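Local coordinates for HTH cro/C1-type domain-containing protein (Pseudomonas aeruginosa PAO1, PDB 7CSW), which probably binds DNA as a two-chain assembly, through a helix-turn-helix domain of the Cro/C1 type, at residues A[12-17]-A[68-73]. Numbering follows the deposited sequence.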
# COMPACT_ATOMS: atom_id res chain seq x y z
N GLY A 12 -1.36 -7.45 11.11
CA GLY A 12 -1.82 -8.72 11.67
C GLY A 12 -1.93 -8.68 13.18
O GLY A 12 -2.72 -9.43 13.77
N GLU A 13 -1.16 -7.80 13.83
CA GLU A 13 -1.29 -7.69 15.28
C GLU A 13 -2.63 -7.07 15.67
O GLU A 13 -3.27 -7.50 16.63
CB GLU A 13 -0.13 -6.88 15.86
CG GLU A 13 -0.12 -6.87 17.38
CD GLU A 13 0.91 -5.93 17.97
OE1 GLU A 13 0.54 -5.14 18.87
OE2 GLU A 13 2.08 -5.97 17.53
N ILE A 14 -3.07 -6.06 14.91
CA ILE A 14 -4.39 -5.48 15.14
C ILE A 14 -5.48 -6.49 14.85
O ILE A 14 -6.42 -6.68 15.64
CB ILE A 14 -4.58 -4.20 14.30
CG1 ILE A 14 -3.83 -3.03 14.92
CG2 ILE A 14 -6.05 -3.83 14.22
CD1 ILE A 14 -2.41 -2.93 14.52
N LEU A 15 -5.38 -7.18 13.70
CA LEU A 15 -6.35 -8.21 13.36
C LEU A 15 -6.49 -9.23 14.48
O LEU A 15 -7.60 -9.52 14.93
CB LEU A 15 -5.95 -8.92 12.06
CG LEU A 15 -6.86 -10.09 11.64
CD1 LEU A 15 -8.33 -9.68 11.66
CD2 LEU A 15 -6.47 -10.58 10.25
N ARG A 16 -5.37 -9.75 14.97
CA ARG A 16 -5.41 -10.74 16.04
C ARG A 16 -5.92 -10.13 17.34
O ARG A 16 -6.86 -10.64 17.94
CB ARG A 16 -4.03 -11.36 16.24
CG ARG A 16 -3.92 -12.28 17.44
CD ARG A 16 -2.52 -12.88 17.53
NE ARG A 16 -1.48 -11.86 17.38
CZ ARG A 16 -0.97 -11.16 18.39
NH1 ARG A 16 -1.40 -11.37 19.63
NH2 ARG A 16 -0.03 -10.25 18.15
N ASP A 17 -5.31 -9.02 17.78
CA ASP A 17 -5.63 -8.51 19.11
C ASP A 17 -6.94 -7.74 19.15
O ASP A 17 -7.73 -7.90 20.09
CB ASP A 17 -4.49 -7.63 19.63
CG ASP A 17 -3.22 -8.43 19.90
OD1 ASP A 17 -3.29 -9.68 19.88
OD2 ASP A 17 -2.17 -7.81 20.14
N GLN A 68 -10.19 1.40 4.01
CA GLN A 68 -8.95 2.18 3.98
C GLN A 68 -8.21 2.12 5.31
O GLN A 68 -6.98 2.27 5.33
CB GLN A 68 -9.26 3.63 3.58
CG GLN A 68 -8.00 4.51 3.30
CD GLN A 68 -7.27 4.20 1.99
OE1 GLN A 68 -7.89 4.05 0.92
NE2 GLN A 68 -5.94 4.11 2.06
N PHE A 69 -8.92 1.86 6.42
CA PHE A 69 -8.25 1.63 7.70
C PHE A 69 -7.20 0.53 7.58
O PHE A 69 -6.06 0.70 8.01
CB PHE A 69 -9.29 1.29 8.78
CG PHE A 69 -8.71 0.65 10.05
CD1 PHE A 69 -8.06 1.42 11.00
CD2 PHE A 69 -8.88 -0.70 10.30
CE1 PHE A 69 -7.55 0.85 12.15
CE2 PHE A 69 -8.38 -1.28 11.45
CZ PHE A 69 -7.72 -0.50 12.38
N TRP A 70 -7.58 -0.60 6.96
CA TRP A 70 -6.61 -1.69 6.77
C TRP A 70 -5.51 -1.30 5.78
O TRP A 70 -4.33 -1.61 6.00
CB TRP A 70 -7.33 -2.95 6.30
CG TRP A 70 -8.27 -3.45 7.36
CD1 TRP A 70 -9.64 -3.32 7.37
CD2 TRP A 70 -7.91 -4.11 8.58
NE1 TRP A 70 -10.15 -3.89 8.53
CE2 TRP A 70 -9.11 -4.38 9.28
CE3 TRP A 70 -6.69 -4.50 9.14
CZ2 TRP A 70 -9.12 -5.04 10.52
CZ3 TRP A 70 -6.70 -5.16 10.36
CH2 TRP A 70 -7.91 -5.43 11.03
N MET A 71 -5.87 -0.61 4.69
CA MET A 71 -4.87 -0.14 3.75
C MET A 71 -3.84 0.76 4.44
O MET A 71 -2.64 0.68 4.14
CB MET A 71 -5.53 0.62 2.59
CG MET A 71 -6.45 -0.21 1.68
SD MET A 71 -5.62 -1.56 0.81
CE MET A 71 -4.55 -0.66 -0.30
N ASN A 72 -4.30 1.62 5.36
CA ASN A 72 -3.38 2.57 6.00
C ASN A 72 -2.45 1.88 6.99
O ASN A 72 -1.26 2.22 7.08
CB ASN A 72 -4.18 3.68 6.69
CG ASN A 72 -4.87 4.62 5.68
OD1 ASN A 72 -4.48 4.68 4.50
ND2 ASN A 72 -5.89 5.35 6.13
N LEU A 73 -2.98 0.92 7.76
CA LEU A 73 -2.12 0.11 8.63
C LEU A 73 -1.00 -0.53 7.82
O LEU A 73 0.17 -0.49 8.21
CB LEU A 73 -2.95 -0.97 9.33
CG LEU A 73 -3.82 -0.62 10.54
CD1 LEU A 73 -4.58 -1.88 11.03
CD2 LEU A 73 -2.99 -0.03 11.67
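Ile14 fits among Phe69, Trp70 and Leu73, and this wholly apolar cluster carries most of the contact between segments 12-17 and 68-73, on helices 11-23 and 67-93. With chi1 -77° setting CG1 of Ile14 beside the backbone N, CG2 lies anti to that N and does most of the touching: it lies 4.0 Å from Leu73 CD1 and approaches Trp70 CH2 obliquely. Ile14 and Leu73 reach toward each other tip to tip, CD1 of the isoleucine lying 4.1 Å from CD2 of the leucine. On the buried side the six-membered ring of Trp70 pushes edge-on against the backbone of segment 12-17, its CH2 3.9 Å from Leu15 CA. Phe69 packs over one face of this ring, its CE2 near the ring centre and 3.8 Å above the plane. The partly exposed side, beside Ile14 and Leu73, is looser: there Phe69 touches only by the rim of its ring, CZ lying 4.2 Å from Ile14 CG2. No hydrogen bond joins the segments, whose axes approach to 11.2 Å, with 132° between their N-to-C directions, nearer antiparallel than parallel. Trp70 also packs on Ala56 and Leu59 of helix 53-63, while Leu15 reaches Phe63 there and Ile44 of helix 38-45; the contact thus ties the first helix of the all-helical domain to the start of the long helix 67-93, whose Gln68 meets the second subunit.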